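Local coordinates for protein adenylate kinase (Desulfovibrio gigas, PDB 2XB4) that probably catalyses the reversible transfer of a phosphate group between ATP and AMP, and carries a zinc ion bound by three cysteines and a histidine, at residues L4-N9 with N107-I112; I203-E208 with D216-Q221. All blocks are in the same frame, centred on the assembly; numbering follows the deposited sequence.

Interaction 1. Residues L4-N9 with N107-I112. With SRT (S,R meso-tartaric acid), chain C.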
loop_
_atom_site.group_PDB
_atom_site.type_symbol
_atom_site.label_atom_id
_atom_site.label_comp_id
_atom_site.label_asym_id
_atom_site.label_seq_id
_atom_site.Cartn_x
_atom_site.Cartn_y
_atom_site.Cartn_z
ATOM N N LEU A 4 26.770 0.737 -21.718
ATOM C CA LEU A 4 25.776 1.735 -21.244
ATOM C C LEU A 4 24.428 1.101 -21.618
ATOM O O LEU A 4 24.342 0.541 -22.707
ATOM C CB LEU A 4 25.807 3.063 -22.080
ATOM C CG LEU A 4 26.833 4.082 -21.621
ATOM C CD1 LEU A 4 28.152 3.541 -22.093
ATOM C CD2 LEU A 4 26.551 5.418 -22.288
ATOM N N ILE A 5 23.437 1.120 -20.745
ATOM C CA ILE A 5 22.115 0.620 -21.118
ATOM C C ILE A 5 21.075 1.734 -20.975
ATOM O O ILE A 5 21.076 2.495 -19.979
ATOM C CB ILE A 5 21.746 -0.659 -20.281
ATOM C CG1 ILE A 5 20.414 -1.318 -20.755
ATOM C CG2 ILE A 5 21.745 -0.364 -18.763
ATOM C CD1 ILE A 5 20.297 -2.798 -20.193
ATOM N N PHE A 6 20.193 1.848 -21.982
ATOM C CA PHE A 6 19.087 2.795 -21.912
ATOM C C PHE A 6 17.710 2.056 -22.040
ATOM O O PHE A 6 17.516 1.196 -22.926
ATOM C CB PHE A 6 19.168 3.814 -23.081
ATOM C CG PHE A 6 20.405 4.710 -23.067
ATOM C CD1 PHE A 6 20.394 5.930 -22.366
ATOM C CD2 PHE A 6 21.573 4.309 -23.703
ATOM C CE1 PHE A 6 21.529 6.816 -22.390
ATOM C CE2 PHE A 6 22.716 5.114 -23.721
ATOM C CZ PHE A 6 22.739 6.368 -23.074
ATOM N N GLY A 7 16.714 2.522 -21.283
ATOM C CA GLY A 7 15.328 2.121 -21.592
ATOM C C GLY A 7 14.371 2.866 -20.642
ATOM O O GLY A 7 14.813 3.305 -19.550
ATOM N N PRO A 8 13.100 3.012 -21.035
ATOM C CA PRO A 8 12.129 3.784 -20.250
ATOM C C PRO A 8 11.633 2.903 -19.103
ATOM O O PRO A 8 11.793 1.660 -19.170
ATOM C CB PRO A 8 10.939 3.942 -21.201
ATOM C CG PRO A 8 11.030 2.780 -22.169
ATOM C CD PRO A 8 12.561 2.547 -22.339
ATOM N N ASN A 9 11.001 3.517 -18.115
ATOM C CA ASN A 9 10.217 2.716 -17.174
ATOM C C ASN A 9 9.166 1.888 -17.912
ATOM O O ASN A 9 8.556 2.401 -18.860
ATOM C CB ASN A 9 9.536 3.648 -16.150
ATOM C CG ASN A 9 10.572 4.229 -15.098
ATOM O OD1 ASN A 9 11.734 3.761 -14.939
ATOM N ND2 ASN A 9 10.138 5.183 -14.386
ATOM N N ASN A 107 32.227 -0.431 -25.148
ATOM C CA ASN A 107 32.233 -1.609 -26.023
ATOM C C ASN A 107 30.855 -1.842 -26.603
ATOM O O ASN A 107 30.747 -2.260 -27.740
ATOM C CB ASN A 107 32.719 -2.880 -25.280
ATOM C CG ASN A 107 34.152 -2.737 -24.777
ATOM O OD1 ASN A 107 35.078 -2.636 -25.565
ATOM N ND2 ASN A 107 34.323 -2.620 -23.480
ATOM N N PHE A 108 29.795 -1.592 -25.842
ATOM C CA PHE A 108 28.451 -1.794 -26.310
ATOM C C PHE A 108 27.525 -0.730 -25.731
ATOM O O PHE A 108 27.672 -0.333 -24.572
ATOM C CB PHE A 108 27.932 -3.172 -25.843
ATOM C CG PHE A 108 28.683 -4.352 -26.482
ATOM C CD1 PHE A 108 29.762 -4.973 -25.827
ATOM C CD2 PHE A 108 28.310 -4.816 -27.744
ATOM C CE1 PHE A 108 30.448 -6.055 -26.409
ATOM C CE2 PHE A 108 29.029 -5.909 -28.374
ATOM C CZ PHE A 108 30.086 -6.529 -27.699
ATOM N N VAL A 109 26.491 -0.375 -26.480
ATOM C CA VAL A 109 25.438 0.449 -25.880
ATOM C C VAL A 109 24.179 -0.300 -26.202
ATOM O O VAL A 109 23.928 -0.661 -27.384
ATOM C CB VAL A 109 25.384 1.912 -26.508
ATOM C CG1 VAL A 109 24.083 2.677 -26.093
ATOM C CG2 VAL A 109 26.609 2.660 -26.124
ATOM N N ILE A 110 23.387 -0.566 -25.177
ATOM C CA ILE A 110 22.112 -1.300 -25.392
ATOM C C ILE A 110 20.910 -0.346 -25.235
ATOM O O ILE A 110 20.810 0.381 -24.240
ATOM C CB ILE A 110 21.979 -2.399 -24.352
ATOM C CG1 ILE A 110 23.068 -3.479 -24.596
ATOM C CG2 ILE A 110 20.546 -3.102 -24.393
ATOM C CD1 ILE A 110 23.190 -4.512 -23.423
ATOM N N GLU A 111 19.963 -0.392 -26.161
ATOM C CA GLU A 111 18.761 0.404 -25.995
ATOM C C GLU A 111 17.585 -0.544 -26.091
ATOM O O GLU A 111 17.458 -1.277 -27.086
ATOM C CB GLU A 111 18.665 1.508 -27.067
ATOM C CG GLU A 111 17.378 2.327 -26.952
ATOM C CD GLU A 111 16.968 3.081 -28.265
ATOM O OE1 GLU A 111 17.745 3.180 -29.259
ATOM O OE2 GLU A 111 15.819 3.551 -28.278
ATOM N N ILE A 112 16.710 -0.525 -25.081
ATOM C CA ILE A 112 15.465 -1.283 -25.155
ATOM C C ILE A 112 14.367 -0.340 -25.703
ATOM O O ILE A 112 14.110 0.714 -25.119
ATOM C CB ILE A 112 15.054 -1.831 -23.790
ATOM C CG1 ILE A 112 16.234 -2.654 -23.213
ATOM C CG2 ILE A 112 13.726 -2.694 -23.981
ATOM C CD1 ILE A 112 16.021 -3.028 -21.770
HETATM O O1 SRT C . 9.517 -2.331 -16.274
HETATM O O11 SRT C . 11.221 -3.413 -15.249
HETATM C C1 SRT C . 10.583 -2.387 -15.604
HETATM C C2 SRT C . 11.146 -1.035 -15.515
HETATM O O2 SRT C . 10.360 0.013 -14.984
HETATM C C3 SRT C . 12.606 -0.873 -15.752
HETATM O O3 SRT C . 12.310 -0.702 -17.163
HETATM C C4 SRT C . 13.144 0.391 -15.229
HETATM O O4 SRT C . 13.560 0.379 -14.060
HETATM O O41 SRT C . 13.155 1.373 -15.979
#
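Phe6 and Val109 meet because their first torsions swing them together: CG of Phe6 lies beside its own backbone N (chi1 -63°), while CG1 of Val109 stands anti to its N (chi1 168°). The methyl CG1 thus reaches the edge of the phenyl ring, in its plane, with CE2 of Phe6 3.7 Å from CG1 of Val109. On the sheet face that carries Ile5 and Ile110, CG1 of Ile5 packs against CG2 of Ile110, 4.1 Å away, as the two side chains pass at a slant. Between the two faces the strands run parallel in register, Leu4 beside Val109 and Phe6 beside Glu111. Leu4 N donates to Phe108 O, and Ile110 N to Leu4 O. Phe6 N then reaches Ile110 O at 2.8 Å, and Ile112 N reaches Phe6 O at 2.9 Å. Beyond the ladder the chain turns into the P-loop: Pro8 O accepts a weak hydrogen bond from O3 of the bound tartaric acid, 3.1 Å away; Ser11 OG also hydrogen-bonds to it. Glu111 OE1 is hydrogen-bonded to Tyr202 OH on the next strand. The strands' peptide groups thus satisfy each other while mostly apolar side chains fill both faces, and the first strand passes directly into the loop that holds the tartaric acid.

Interaction 2. Residues I203-E208 with D216-Q221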
loop_
_atom_site.group_PDB
_atom_site.type_symbol
_atom_site.label_atom_id
_atom_site.label_comp_id
_atom_site.label_asym_id
_atom_site.label_seq_id
_atom_site.Cartn_x
_atom_site.Cartn_y
_atom_site.Cartn_z
ATOM N N ILE A 203 23.268 -1.837 -29.739
ATOM C CA ILE A 203 22.318 -2.964 -29.824
ATOM C C ILE A 203 20.902 -2.413 -29.537
ATOM O O ILE A 203 20.726 -1.731 -28.537
ATOM C CB ILE A 203 22.671 -4.040 -28.801
ATOM C CG1 ILE A 203 24.031 -4.677 -29.172
ATOM C CG2 ILE A 203 21.563 -5.241 -28.812
ATOM C CD1 ILE A 203 24.498 -5.752 -28.104
ATOM N N GLU A 204 19.930 -2.693 -30.420
ATOM C CA GLU A 204 18.541 -2.257 -30.215
ATOM C C GLU A 204 17.757 -3.510 -29.905
ATOM O O GLU A 204 17.807 -4.489 -30.696
ATOM C CB GLU A 204 18.017 -1.663 -31.521
ATOM C CG GLU A 204 18.602 -0.278 -31.874
ATOM C CD GLU A 204 17.961 0.259 -33.162
ATOM O OE1 GLU A 204 17.507 -0.534 -33.993
ATOM O OE2 GLU A 204 17.866 1.461 -33.350
ATOM N N LEU A 205 17.119 -3.542 -28.748
ATOM C CA LEU A 205 16.310 -4.660 -28.316
ATOM C C LEU A 205 14.830 -4.291 -28.450
ATOM O O LEU A 205 14.392 -3.243 -27.946
ATOM C CB LEU A 205 16.645 -4.944 -26.844
ATOM C CG LEU A 205 18.041 -5.490 -26.589
ATOM C CD1 LEU A 205 18.196 -5.789 -25.011
ATOM C CD2 LEU A 205 18.308 -6.797 -27.472
ATOM N N ASP A 206 14.062 -5.126 -29.125
ATOM C CA ASP A 206 12.612 -4.892 -29.242
ATOM C C ASP A 206 11.966 -5.330 -27.951
ATOM O O ASP A 206 11.777 -6.540 -27.719
ATOM C CB ASP A 206 12.004 -5.739 -30.373
ATOM C CG ASP A 206 10.462 -5.691 -30.392
ATOM O OD1 ASP A 206 9.824 -4.877 -29.661
ATOM O OD2 ASP A 206 9.886 -6.511 -31.144
ATOM N N GLY A 207 11.567 -4.341 -27.152
ATOM C CA GLY A 207 11.020 -4.544 -25.814
ATOM C C GLY A 207 9.669 -5.233 -25.745
ATOM O O GLY A 207 9.279 -5.624 -24.661
ATOM N N GLU A 208 8.975 -5.418 -26.873
ATOM C CA GLU A 208 7.686 -6.134 -26.908
ATOM C C GLU A 208 7.813 -7.694 -26.969
ATOM O O GLU A 208 6.811 -8.358 -26.690
ATOM C CB GLU A 208 6.730 -5.597 -28.018
ATOM C CG GLU A 208 6.408 -4.052 -27.879
ATOM C CD GLU A 208 5.202 -3.493 -28.688
ATOM O OE1 GLU A 208 5.442 -2.638 -29.608
ATOM O OE2 GLU A 208 4.007 -3.855 -28.366
ATOM N N ASP A 216 17.860 -13.951 -25.247
ATOM C CA ASP A 216 18.531 -14.683 -26.344
ATOM C C ASP A 216 19.221 -13.779 -27.401
ATOM O O ASP A 216 20.412 -13.886 -27.589
ATOM C CB ASP A 216 17.557 -15.670 -27.017
ATOM C CG ASP A 216 17.279 -16.909 -26.162
ATOM O OD1 ASP A 216 18.001 -17.131 -25.164
ATOM O OD2 ASP A 216 16.323 -17.655 -26.485
ATOM N N THR A 217 18.471 -12.910 -28.084
ATOM C CA THR A 217 19.014 -11.911 -29.057
ATOM C C THR A 217 20.157 -11.011 -28.481
ATOM O O THR A 217 21.109 -10.649 -29.176
ATOM C CB THR A 217 17.881 -10.951 -29.526
ATOM O OG1 THR A 217 16.608 -11.612 -29.405
ATOM C CG2 THR A 217 18.112 -10.460 -30.949
ATOM N N LEU A 218 20.034 -10.647 -27.201
ATOM C CA LEU A 218 20.978 -9.775 -26.535
ATOM C C LEU A 218 22.278 -10.483 -26.239
ATOM O O LEU A 218 23.343 -10.007 -26.612
ATOM C CB LEU A 218 20.402 -9.336 -25.218
ATOM C CG LEU A 218 20.926 -8.110 -24.522
ATOM C CD1 LEU A 218 21.111 -8.404 -23.076
ATOM C CD2 LEU A 218 22.132 -7.369 -25.125
ATOM N N LEU A 219 22.178 -11.592 -25.504
ATOM C CA LEU A 219 23.319 -12.453 -25.176
ATOM C C LEU A 219 23.997 -13.003 -26.455
ATOM O O LEU A 219 25.186 -13.351 -26.404
ATOM C CB LEU A 219 22.917 -13.575 -24.178
ATOM C CG LEU A 219 23.099 -13.445 -22.641
ATOM C CD1 LEU A 219 22.685 -12.119 -21.980
ATOM C CD2 LEU A 219 22.424 -14.629 -21.921
ATOM N N ALA A 220 23.258 -13.058 -27.580
ATOM C CA ALA A 220 23.846 -13.420 -28.893
ATOM C C ALA A 220 24.669 -12.240 -29.438
ATOM O O ALA A 220 25.796 -12.438 -29.888
ATOM C CB ALA A 220 22.793 -13.849 -29.900
ATOM N N GLN A 221 24.139 -11.013 -29.396
ATOM C CA GLN A 221 24.895 -9.898 -30.002
ATOM C C GLN A 221 26.055 -9.337 -29.166
ATOM O O GLN A 221 26.814 -8.516 -29.668
ATOM C CB GLN A 221 23.992 -8.784 -30.483
ATOM C CG GLN A 221 22.772 -9.252 -31.247
ATOM C CD GLN A 221 21.750 -8.127 -31.389
ATOM O OE1 GLN A 221 22.071 -7.020 -31.881
ATOM N NE2 GLN A 221 20.517 -8.389 -30.929
HETATM O O HOH W 1 20.751 -4.197 -32.858
HETATM O O HOH W 2 18.081 -7.333 -31.195
#
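Two waters bridge the amide of Gln221 to the backbone of Glu204, an unusual wet margin beside a largely apolar strand-helix contact. Water 1 accepts from Glu204 N at 3.0 Å and donates to Gln221 OE1, whereas water 2 donates to Glu204 O and accepts from Gln221 NE2 at 2.7 Å. The same NE2 also donates to Thr217 O one helical turn back, 2.9 Å away. That carbonyl already receives Gln221 N in the helix; the two donors approach it from opposite faces of its plane, NE2 standing 64° out of it. Bonds at both OE1 and NE2 probably set the amide's rotation, and CG2 of Ile203 lies 3.6 Å from OE1 of Gln221 as the two side chains run alongside each other, pointing opposite ways. Deeper in, Leu205 and Leu218 lie roughly perpendicular, CD1 of Leu205 resting 3.6 Å from CG of Leu218. With CG anti to the backbone N (chi1 -160°), Leu218 turns that carbon to Leu205; its CD2 comes 4.1 Å from CD1 of Ile203. The helix runs nearly antiparallel to the strand, at 168°, and the Asx turn of Asp206, whose OD1 accepts from Glu208 N, opens the connection between them. Leu205, Leu218 and Ile203 thus form the apolar part of the join between C-terminal helix and edge strand, while one glutamine carries its polar margin through water to main-chain groups of that strand.

How the interactions relate
Interactions 1 and 2 lie in series along the chain, their centres 10 Å apart, and are joined through the parallel sheet of the P-loop kinase core. Strand 108-113 is common ground: it lies between strand 2-6, its partner in interaction 1, and strand 201-206, the edge strand that interaction 2 ties to helix 211-222. Main-chain pairing continues from one contact to the other, with probable hydrogen bonds from Ile203 N to Val109 O and Leu205 N to Glu111 O. Ile110 also packs on both Leu205 and Leu218. The C-terminal helix is therefore built onto the same sheet whose strand 2-6 runs into the P-loop, the predicted ATP-binding loop.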